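Local coordinates for protein Pcdhgb2 (Mus musculus, PDB 5SZR) that probably mediates calcium-dependent cell adhesion through its extracellular cadherin domains, four of which make up this piece, and may help establish specific neuronal connections in the brain, at residues Asp102-Pro108 against Asp136-Asn142; Glu109-Val115 against Ile129-Arg135; Asp144-Leu150 against Thr184-Arg190. All blocks are in the same frame, centred on the assembly; numbering follows the deposited sequence.

Contact 1 of 3, residues Asp102-Pro108 against Asp136-Asn142; sequences DENDCVP and DRDSGEN. With CA (calcium ion), chain L; CA (calcium ion), chain K; CA (calcium ion), chain J.
Asp136 and Asp138 face Cys106 and Asn104 across a calcium ion in the interdomain site of the cadherin fold, where the DENDCVP linker joins two cadherin domains and the DRD loop of the second closes on it. Asp136 comes first: both OD1 and OD2 reach the calcium of chain L at 2.8 Å, and OD2 lies beside the Pro108 ring. OD1 also accepts the backbone N of Asp138 on its anti lone pair, which makes an Asx turn. Arg137 lays its CB against Cys106 SG at 3.6 Å. Asp138 is the bridging ligand. Its CG stands anti to the carbonyl carbon (chi1 -68°), which turns the carboxylate into the linker with one oxygen for each of two metals: OD2 to the calcium of chain L, OD1 to that of chain K, where Asp102 and Glu103 also bind. OD2 also meets Cys106 N at 3.0 Å, on its syn side, somewhat out of the carboxylate plane. Asp105 gives OD1 to the calcium of chain K and OD2 to that of chain J; Glu16 and Glu73 of the preceding domain bind both ions, Asp71 and two waters only the second. Ser139 N gives a weak bond to Asp102 OD2. Asn142, last, stacks its amide on that of Asn104, the planes 25° apart, while its backbone O binds the calcium of chain L at 2.4 Å, beside Asp189 OD2.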
loop_
_atom_site.group_PDB
_atom_site.type_symbol
_atom_site.label_atom_id
_atom_site.label_comp_id
_atom_site.label_asym_id
_atom_site.label_seq_id
_atom_site.Cartn_x
_atom_site.Cartn_y
_atom_site.Cartn_z
ATOM N N ASP A 102 2.496 18.368 -54.232
ATOM C CA ASP A 102 2.662 17.626 -52.992
ATOM C C ASP A 102 1.323 17.076 -52.516
ATOM O O ASP A 102 0.343 17.818 -52.401
ATOM C CB ASP A 102 3.272 18.524 -51.917
ATOM C CG ASP A 102 3.187 17.914 -50.529
ATOM O OD1 ASP A 102 3.476 16.708 -50.386
ATOM O OD2 ASP A 102 2.819 18.646 -49.586
ATOM N N GLU A 103 1.288 15.775 -52.240
ATOM C CA GLU A 103 0.161 15.125 -51.592
ATOM C C GLU A 103 0.562 14.697 -50.188
ATOM O O GLU A 103 1.743 14.514 -49.881
ATOM C CB GLU A 103 -0.318 13.903 -52.384
ATOM C CG GLU A 103 -0.725 14.196 -53.825
ATOM C CD GLU A 103 -2.005 15.005 -53.922
ATOM O OE1 GLU A 103 -2.070 15.924 -54.771
ATOM O OE2 GLU A 103 -2.944 14.721 -53.145
ATOM N N ASN A 104 -0.445 14.536 -49.335
ATOM C CA ASN A 104 -0.244 14.115 -47.951
ATOM C C ASN A 104 -0.082 12.601 -47.936
ATOM O O ASN A 104 -1.044 11.852 -47.765
ATOM C CB ASN A 104 -1.411 14.569 -47.085
ATOM C CG ASN A 104 -1.158 14.363 -45.608
ATOM O OD1 ASN A 104 -0.043 14.058 -45.188
ATOM N ND2 ASN A 104 -2.200 14.541 -44.804
ATOM N N ASP A 105 1.157 12.137 -48.123
ATOM C CA ASP A 105 1.441 10.708 -48.108
ATOM C C ASP A 105 2.551 10.330 -47.132
ATOM O O ASP A 105 3.036 9.196 -47.179
ATOM C CB ASP A 105 1.782 10.204 -49.518
ATOM C CG ASP A 105 2.989 10.902 -50.123
ATOM O OD1 ASP A 105 3.384 11.973 -49.622
ATOM O OD2 ASP A 105 3.537 10.381 -51.115
ATOM N N CYS A 106 2.957 11.239 -46.244
ATOM C CA CYS A 106 3.977 10.961 -45.238
ATOM C C CYS A 106 3.369 11.145 -43.856
ATOM O O CYS A 106 2.861 12.226 -43.535
ATOM C CB CYS A 106 5.198 11.868 -45.416
ATOM S SG CYS A 106 6.209 11.472 -46.868
ATOM N N VAL A 107 3.429 10.094 -43.045
ATOM C CA VAL A 107 2.837 10.108 -41.702
ATOM C C VAL A 107 3.694 10.969 -40.782
ATOM O O VAL A 107 4.928 11.001 -40.946
ATOM C CB VAL A 107 2.715 8.674 -41.171
ATOM C CG1 VAL A 107 2.196 8.643 -39.740
ATOM C CG2 VAL A 107 1.811 7.852 -42.084
ATOM N N PRO A 108 3.107 11.706 -39.837
ATOM C CA PRO A 108 3.922 12.364 -38.806
ATOM C C PRO A 108 4.566 11.334 -37.891
ATOM O O PRO A 108 3.979 10.293 -37.588
ATOM C CB PRO A 108 2.912 13.225 -38.038
ATOM C CG PRO A 108 1.703 13.302 -38.907
ATOM C CD PRO A 108 1.680 12.053 -39.724
ATOM N N ASP A 136 7.754 15.631 -40.148
ATOM C CA ASP A 136 6.793 15.278 -41.192
ATOM C C ASP A 136 7.418 15.611 -42.536
ATOM O O ASP A 136 7.715 16.778 -42.808
ATOM C CB ASP A 136 5.469 16.018 -41.007
ATOM C CG ASP A 136 4.343 15.429 -41.846
ATOM O OD1 ASP A 136 4.502 15.310 -43.084
ATOM O OD2 ASP A 136 3.294 15.076 -41.263
ATOM N N ARG A 137 7.612 14.591 -43.372
ATOM C CA ARG A 137 8.368 14.752 -44.605
ATOM C C ARG A 137 7.619 15.548 -45.665
ATOM O O ARG A 137 8.239 15.960 -46.650
ATOM C CB ARG A 137 8.754 13.377 -45.156
ATOM C CG ARG A 137 9.582 12.529 -44.190
ATOM C CD ARG A 137 10.110 11.292 -44.888
ATOM N NE ARG A 137 10.716 11.647 -46.172
ATOM C CZ ARG A 137 11.001 10.779 -47.138
ATOM N NH1 ARG A 137 11.545 11.205 -48.271
ATOM N NH2 ARG A 137 10.740 9.488 -46.976
ATOM N N ASP A 138 6.318 15.781 -45.489
ATOM C CA ASP A 138 5.530 16.550 -46.438
ATOM C C ASP A 138 5.790 18.046 -46.269
ATOM O O ASP A 138 6.429 18.493 -45.311
ATOM C CB ASP A 138 4.040 16.253 -46.270
ATOM C CG ASP A 138 3.677 14.841 -46.683
ATOM O OD1 ASP A 138 4.338 14.305 -47.594
ATOM O OD2 ASP A 138 2.732 14.266 -46.095
ATOM N N SER A 139 5.280 18.821 -47.225
ATOM C CA SER A 139 5.400 20.271 -47.237
ATOM C C SER A 139 4.081 20.923 -46.840
ATOM O O SER A 139 3.017 20.300 -46.872
ATOM C CB SER A 139 5.818 20.782 -48.624
ATOM O OG SER A 139 7.091 20.288 -49.001
ATOM N N GLY A 140 4.172 22.201 -46.475
ATOM C CA GLY A 140 2.989 23.003 -46.215
ATOM C C GLY A 140 2.119 22.422 -45.120
ATOM O O GLY A 140 2.605 21.939 -44.091
ATOM N N GLU A 141 0.804 22.461 -45.350
ATOM C CA GLU A 141 -0.144 21.980 -44.353
ATOM C C GLU A 141 -0.005 20.481 -44.130
ATOM O O GLU A 141 -0.204 19.991 -43.009
ATOM C CB GLU A 141 -1.571 22.334 -44.770
ATOM C CG GLU A 141 -1.861 23.821 -44.741
ATOM C CD GLU A 141 -3.306 24.144 -45.065
ATOM O OE1 GLU A 141 -4.105 23.197 -45.238
ATOM O OE2 GLU A 141 -3.643 25.344 -45.150
ATOM N N ASN A 142 0.332 19.734 -45.184
ATOM C CA ASN A 142 0.516 18.296 -45.038
ATOM C C ASN A 142 1.656 17.958 -44.084
ATOM O O ASN A 142 1.651 16.877 -43.484
ATOM C CB ASN A 142 0.752 17.663 -46.410
ATOM C CG ASN A 142 -0.397 17.918 -47.376
ATOM O OD1 ASN A 142 -1.395 18.543 -47.018
ATOM N ND2 ASN A 142 -0.253 17.445 -48.607
HETATM CA CA CA L . 1.919 14.487 -43.675
HETATM CA CA CA K . 4.185 14.192 -50.069
HETATM CA CA CA J . 5.723 11.137 -51.543
HETATM O O HOH W 1 6.985 9.607 -49.650
HETATM O O HOH W 2 5.370 9.171 -52.724
#

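Contact 2 of 3, residues Glu109-Val115 against Ile129-Arg135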
loop_
_atom_site.group_PDB
_atom_site.type_symbol
_atom_site.label_atom_id
_atom_site.label_comp_id
_atom_site.label_asym_id
_atom_site.label_seq_id
_atom_site.Cartn_x
_atom_site.Cartn_y
_atom_site.Cartn_z
ATOM N N GLU A 109 5.787 11.624 -37.447
ATOM C CA GLU A 109 6.456 10.781 -36.470
ATOM C C GLU A 109 6.764 11.585 -35.214
ATOM O O GLU A 109 7.005 12.796 -35.272
ATOM C CB GLU A 109 7.742 10.152 -37.033
ATOM C CG GLU A 109 8.831 11.123 -37.447
ATOM C CD GLU A 109 10.131 10.408 -37.785
ATOM O OE1 GLU A 109 10.527 9.506 -37.012
ATOM O OE2 GLU A 109 10.747 10.731 -38.827
ATOM N N VAL A 110 6.744 10.895 -34.073
ATOM C CA VAL A 110 6.954 11.499 -32.762
ATOM C C VAL A 110 8.262 10.966 -32.193
ATOM O O VAL A 110 8.474 9.747 -32.142
ATOM C CB VAL A 110 5.782 11.201 -31.813
ATOM C CG1 VAL A 110 5.852 12.089 -30.580
ATOM C CG2 VAL A 110 4.457 11.373 -32.528
ATOM N N ILE A 111 9.135 11.873 -31.762
ATOM C CA ILE A 111 10.451 11.522 -31.238
ATOM C C ILE A 111 10.483 11.924 -29.770
ATOM O O ILE A 111 10.433 13.118 -29.448
ATOM C CB ILE A 111 11.583 12.200 -32.021
ATOM C CG1 ILE A 111 11.381 12.014 -33.530
ATOM C CG2 ILE A 111 12.929 11.645 -31.588
ATOM C CD1 ILE A 111 11.340 10.566 -33.971
ATOM N N VAL A 112 10.577 10.931 -28.885
ATOM C CA VAL A 112 10.521 11.127 -27.438
ATOM C C VAL A 112 11.905 10.861 -26.861
ATOM O O VAL A 112 12.474 9.784 -27.075
ATOM C CB VAL A 112 9.480 10.204 -26.787
ATOM C CG1 VAL A 112 9.408 10.455 -25.295
ATOM C CG2 VAL A 112 8.115 10.386 -27.440
ATOM N N THR A 113 12.445 11.831 -26.125
ATOM C CA THR A 113 13.734 11.680 -25.465
ATOM C C THR A 113 13.630 12.164 -24.025
ATOM O O THR A 113 12.665 12.828 -23.636
ATOM C CB THR A 113 14.852 12.451 -26.184
ATOM O OG1 THR A 113 14.538 13.848 -26.209
ATOM C CG2 THR A 113 15.038 11.942 -27.603
ATOM N N SER A 114 14.651 11.813 -23.241
ATOM C CA SER A 114 14.811 12.265 -21.857
ATOM C C SER A 114 13.560 12.000 -21.024
ATOM O O SER A 114 13.054 12.875 -20.317
ATOM C CB SER A 114 15.194 13.745 -21.804
ATOM O OG SER A 114 16.524 13.934 -22.250
ATOM N N VAL A 115 13.055 10.771 -21.106
ATOM C CA VAL A 115 11.964 10.371 -20.228
ATOM C C VAL A 115 12.495 10.211 -18.806
ATOM O O VAL A 115 13.481 9.501 -18.571
ATOM C CB VAL A 115 11.309 9.079 -20.731
ATOM C CG1 VAL A 115 10.173 8.665 -19.800
ATOM C CG2 VAL A 115 10.808 9.270 -22.150
ATOM N N ILE A 129 8.805 15.691 -17.764
ATOM C CA ILE A 129 8.882 14.239 -17.854
ATOM C C ILE A 129 9.620 13.796 -19.107
ATOM O O ILE A 129 10.419 12.857 -19.062
ATOM C CB ILE A 129 7.467 13.634 -17.811
ATOM C CG1 ILE A 129 6.720 14.087 -16.561
ATOM C CG2 ILE A 129 7.536 12.116 -17.852
ATOM C CD1 ILE A 129 5.329 13.534 -16.498
ATOM N N ALA A 130 9.364 14.449 -20.238
ATOM C CA ALA A 130 9.912 13.984 -21.501
ATOM C C ALA A 130 9.958 15.143 -22.481
ATOM O O ALA A 130 9.195 16.106 -22.372
ATOM C CB ALA A 130 9.088 12.826 -22.073
ATOM N N LEU A 131 10.867 15.031 -23.442
ATOM C CA LEU A 131 10.997 15.992 -24.525
ATOM C C LEU A 131 10.452 15.368 -25.804
ATOM O O LEU A 131 10.810 14.235 -26.148
ATOM C CB LEU A 131 12.454 16.422 -24.697
ATOM C CG LEU A 131 13.042 17.074 -23.443
ATOM C CD1 LEU A 131 14.516 17.393 -23.633
ATOM C CD2 LEU A 131 12.259 18.326 -23.077
ATOM N N ILE A 132 9.583 16.103 -26.492
ATOM C CA ILE A 132 8.848 15.608 -27.649
ATOM C C ILE A 132 9.235 16.440 -28.866
ATOM O O ILE A 132 9.255 17.675 -28.798
ATOM C CB ILE A 132 7.326 15.675 -27.420
ATOM C CG1 ILE A 132 6.942 15.049 -26.069
ATOM C CG2 ILE A 132 6.578 15.035 -28.578
ATOM C CD1 ILE A 132 7.309 13.599 -25.927
ATOM N N LYS A 133 9.529 15.766 -29.976
ATOM C CA LYS A 133 9.826 16.419 -31.246
ATOM C C LYS A 133 9.044 15.724 -32.351
ATOM O O LYS A 133 8.898 14.499 -32.339
ATOM C CB LYS A 133 11.330 16.381 -31.559
ATOM C CG LYS A 133 11.734 17.213 -32.760
ATOM C CD LYS A 133 13.146 16.881 -33.225
ATOM C CE LYS A 133 13.459 17.574 -34.545
ATOM N NZ LYS A 133 14.748 17.117 -35.139
ATOM N N THR A 134 8.537 16.503 -33.303
ATOM C CA THR A 134 7.774 15.959 -34.420
ATOM C C THR A 134 8.485 16.233 -35.736
ATOM O O THR A 134 9.071 17.303 -35.930
ATOM C CB THR A 134 6.360 16.542 -34.481
ATOM O OG1 THR A 134 6.423 17.930 -34.834
ATOM C CG2 THR A 134 5.682 16.401 -33.142
ATOM N N ARG A 135 8.427 15.255 -36.634
ATOM C CA ARG A 135 8.869 15.409 -38.010
ATOM C C ARG A 135 7.726 15.051 -38.949
ATOM O O ARG A 135 6.831 14.280 -38.593
ATOM C CB ARG A 135 10.093 14.530 -38.309
ATOM C CG ARG A 135 11.406 15.085 -37.774
ATOM C CD ARG A 135 12.603 14.407 -38.432
ATOM N NE ARG A 135 12.759 13.023 -37.998
ATOM C CZ ARG A 135 13.563 12.637 -37.011
ATOM N NH1 ARG A 135 13.639 11.355 -36.676
ATOM N NH2 ARG A 135 14.290 13.534 -36.358
#
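Lys133 O takes the N-H of Ile111 at 2.7 Å, nearly in line with its carbonyl bond, and a longer CA-H contact from Val110. Around this pair strands 109-113 and 129-135 run antiparallel, with Glu109-Arg135, Ile111-Lys133 and Thr113-Leu131 as hydrogen-bonded pairs, each closed by two backbone bonds. Their side chains share one face of the sheet. There Arg135 NE donates to Glu109 OE2 at 3.2 Å in a salt bridge: the oxygen lies at the edge of the guanidinium, near its plane, but is approached from above the carboxylate, with the two flat groups 87° apart. Glu109 reaches it with CG between backbone N and carbonyl carbon (chi1 62°) and an extended chain beyond. Ile111 CG1 lies over one face of the guanidinium, which has the carboxylate at its edge. An alanine in place of this glutamate takes the carboxylate away, and the Arg135 guanidinium, without its charge mate, would probably be freer to swing off Ile111. The other face carries Val110, Val112, Ile132 and Thr134; Ile132 CD1 lies alongside Val112 CG2 at 3.6 Å, and Ile132 CG2 meets Val110 CG1 at the same distance. The three apolar side chains turn toward strands 180-189 and 196-206, while at Ile129 and Ala130 a classic beta bulge faces Leu167. Strand 109-113 edges one sheet of the cadherin domain's Greek-key beta sandwich.

Contact 3 of 3, residues Asp144-Leu150 against Thr184-Arg190. With CA (calcium ion), chain L.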
loop_
_atom_site.group_PDB
_atom_site.type_symbol
_atom_site.label_atom_id
_atom_site.label_comp_id
_atom_site.label_asym_id
_atom_site.label_seq_id
_atom_site.Cartn_x
_atom_site.Cartn_y
_atom_site.Cartn_z
ATOM N N ASP A 144 2.437 20.139 -41.459
ATOM C CA ASP A 144 2.199 20.885 -40.228
ATOM C C ASP A 144 1.571 19.942 -39.206
ATOM O O ASP A 144 0.419 19.525 -39.365
ATOM C CB ASP A 144 1.300 22.087 -40.497
ATOM C CG ASP A 144 1.557 23.234 -39.541
ATOM O OD1 ASP A 144 2.741 23.538 -39.280
ATOM O OD2 ASP A 144 0.577 23.833 -39.053
ATOM N N VAL A 145 2.326 19.609 -38.158
ATOM C CA VAL A 145 1.917 18.621 -37.166
ATOM C C VAL A 145 1.652 19.314 -35.837
ATOM O O VAL A 145 2.321 20.290 -35.478
ATOM C CB VAL A 145 2.987 17.520 -36.998
ATOM C CG1 VAL A 145 2.501 16.424 -36.048
ATOM C CG2 VAL A 145 3.362 16.938 -38.339
ATOM N N TYR A 146 0.668 18.799 -35.103
ATOM C CA TYR A 146 0.384 19.252 -33.750
ATOM C C TYR A 146 0.069 18.052 -32.869
ATOM O O TYR A 146 -0.511 17.062 -33.324
ATOM C CB TYR A 146 -0.769 20.257 -33.718
ATOM C CG TYR A 146 -0.405 21.588 -34.331
ATOM C CD1 TYR A 146 0.084 22.626 -33.547
ATOM C CD2 TYR A 146 -0.535 21.803 -35.697
ATOM C CE1 TYR A 146 0.422 23.845 -34.107
ATOM C CE2 TYR A 146 -0.202 23.016 -36.265
ATOM C CZ TYR A 146 0.276 24.034 -35.468
ATOM O OH TYR A 146 0.614 25.242 -36.030
ATOM N N CYS A 147 0.462 18.151 -31.602
ATOM C CA CYS A 147 0.354 17.056 -30.655
ATOM C C CYS A 147 -0.629 17.387 -29.542
ATOM O O CYS A 147 -0.898 18.553 -29.238
ATOM C CB CYS A 147 1.711 16.728 -30.033
ATOM S SG CYS A 147 2.927 16.114 -31.179
ATOM N N HIS A 148 -1.154 16.329 -28.933
ATOM C CA HIS A 148 -1.948 16.431 -27.720
ATOM C C HIS A 148 -1.867 15.095 -27.000
ATOM O O HIS A 148 -1.497 14.075 -27.587
ATOM C CB HIS A 148 -3.405 16.816 -28.014
ATOM C CG HIS A 148 -4.182 15.753 -28.727
ATOM N ND1 HIS A 148 -3.632 14.962 -29.712
ATOM C CD2 HIS A 148 -5.468 15.350 -28.595
ATOM C CE1 HIS A 148 -4.548 14.121 -30.161
ATOM N NE2 HIS A 148 -5.670 14.335 -29.497
ATOM N N VAL A 149 -2.206 15.118 -25.716
ATOM C CA VAL A 149 -2.157 13.940 -24.859
ATOM C C VAL A 149 -3.568 13.395 -24.703
ATOM O O VAL A 149 -4.526 14.159 -24.544
ATOM C CB VAL A 149 -1.540 14.285 -23.492
ATOM C CG1 VAL A 149 -1.631 13.098 -22.529
ATOM C CG2 VAL A 149 -0.100 14.719 -23.664
ATOM N N LEU A 150 -3.706 12.074 -24.766
ATOM C CA LEU A 150 -4.990 11.451 -24.492
ATOM C C LEU A 150 -5.190 11.281 -22.991
ATOM O O LEU A 150 -4.240 11.040 -22.239
ATOM C CB LEU A 150 -5.095 10.094 -25.188
ATOM C CG LEU A 150 -5.155 10.129 -26.718
ATOM C CD1 LEU A 150 -5.248 8.720 -27.281
ATOM C CD2 LEU A 150 -6.326 10.977 -27.196
ATOM N N THR A 184 -0.246 8.162 -23.787
ATOM C CA THR A 184 -0.291 8.102 -25.243
ATOM C C THR A 184 -0.294 9.516 -25.813
ATOM O O THR A 184 -1.217 10.295 -25.549
ATOM C CB THR A 184 -1.526 7.339 -25.722
ATOM O OG1 THR A 184 -1.388 5.949 -25.401
ATOM C CG2 THR A 184 -1.696 7.493 -27.226
ATOM N N ILE A 185 0.732 9.842 -26.591
ATOM C CA ILE A 185 0.842 11.135 -27.256
ATOM C C ILE A 185 0.517 10.939 -28.733
ATOM O O ILE A 185 1.131 10.102 -29.404
ATOM C CB ILE A 185 2.239 11.745 -27.068
ATOM C CG1 ILE A 185 2.455 12.120 -25.601
ATOM C CG2 ILE A 185 2.422 12.952 -27.982
ATOM C CD1 ILE A 185 3.796 12.748 -25.320
ATOM N N VAL A 186 -0.450 11.703 -29.238
ATOM C CA VAL A 186 -0.932 11.576 -30.609
ATOM C C VAL A 186 -0.519 12.817 -31.389
ATOM O O VAL A 186 -0.671 13.943 -30.902
ATOM C CB VAL A 186 -2.458 11.385 -30.655
ATOM C CG1 VAL A 186 -2.939 11.263 -32.094
ATOM C CG2 VAL A 186 -2.864 10.161 -29.848
ATOM N N ALA A 187 -0.002 12.608 -32.599
ATOM C CA ALA A 187 0.412 13.688 -33.484
ATOM C C ALA A 187 -0.283 13.522 -34.826
ATOM O O ALA A 187 -0.308 12.419 -35.380
ATOM C CB ALA A 187 1.932 13.699 -33.665
ATOM N N ALA A 188 -0.845 14.611 -35.348
ATOM C CA ALA A 188 -1.599 14.562 -36.592
ATOM C C ALA A 188 -1.245 15.759 -37.464
ATOM O O ALA A 188 -0.984 16.856 -36.961
ATOM C CB ALA A 188 -3.110 14.530 -36.328
ATOM N N ASP A 189 -1.238 15.542 -38.776
ATOM C CA ASP A 189 -0.972 16.627 -39.706
ATOM C C ASP A 189 -2.273 17.304 -40.123
ATOM O O ASP A 189 -3.370 16.780 -39.922
ATOM C CB ASP A 189 -0.200 16.133 -40.938
ATOM C CG ASP A 189 -0.940 15.053 -41.727
ATOM O OD1 ASP A 189 -2.176 15.113 -41.867
ATOM O OD2 ASP A 189 -0.264 14.134 -42.235
ATOM N N ARG A 190 -2.135 18.483 -40.725
ATOM C CA ARG A 190 -3.295 19.256 -41.142
ATOM C C ARG A 190 -3.449 19.242 -42.659
ATOM O O ARG A 190 -3.662 20.287 -43.286
ATOM C CB ARG A 190 -3.192 20.684 -40.607
ATOM C CG ARG A 190 -3.217 20.754 -39.083
ATOM C CD ARG A 190 -3.063 22.178 -38.575
ATOM N NE ARG A 190 -3.197 22.250 -37.122
ATOM C CZ ARG A 190 -4.222 22.807 -36.487
ATOM N NH1 ARG A 190 -5.213 23.356 -37.177
ATOM N NH2 ARG A 190 -4.252 22.820 -35.160
HETATM CA CA CA L . 1.919 14.487 -43.675
HETATM O O HOH W 3 -2.664 8.960 -22.462
#
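Strands 145-149 and 184-189 run antiparallel, their axes 4.7 Å apart at closest, with Tyr146-Ala188 and His148-Val186 as hydrogen-bonded pairs. Leu150 N adds an almost straight bond to Thr184 O at 3.2 Å, and a water spans Leu150 O and Thr184 N beyond it. On the face of Tyr146 and His148, Arg190 brings NE to 3.1 Å from Tyr146 CD2, near the rim, and NH2 over the ring face. It is an off-centre cation-pi contact, CZ 4.5 Å from the ring centroid, the guanidinium standing steeply at 81° to the ring. Tyr146 OH makes a weak bond to Asp144 OD2, while Asp144 OD1 is salt-bridged to Lys162. A chi1 of 68° lays the His148 imidazole alongside Val186; ND1 gives a weak bond to Val186 O, which also accepts His148 N. On the opposite face Ala187 CB touches Cys147 SG at 3.6 Å and Val145 CG1 at 3.7 Å. Asp189 turns its OD2 to the calcium of chain L, and Leu195 N holds its OD1. Strand 145-149 is the outer strand of this sheet, strand 180-189 pairs on its far side with strand 196-206, and Val145, Cys147 and Ile185 pack against strand 128-135.

How the contacts relate
From the N terminus, the chain leaves strand 91-101 through the linker 102-108 and comes back to it at 136-142, closing contact 1. Strand 109-113 is followed by a return along strand 128-135, so contact 2 falls within that loop. Contact 3 follows in series, closing a second loop between 144-150 and 184-190. Contacts 2 and 3 belong to the two facing sheets of one cadherin sandwich, joined where Thr134 CG2 meets Cys147 SG and Val110 CG2 meets Ala187 CB. Contact 1 sits at the end of that sandwich; it shares the calcium of chain L with contact 3 and ties the domain to the preceding one.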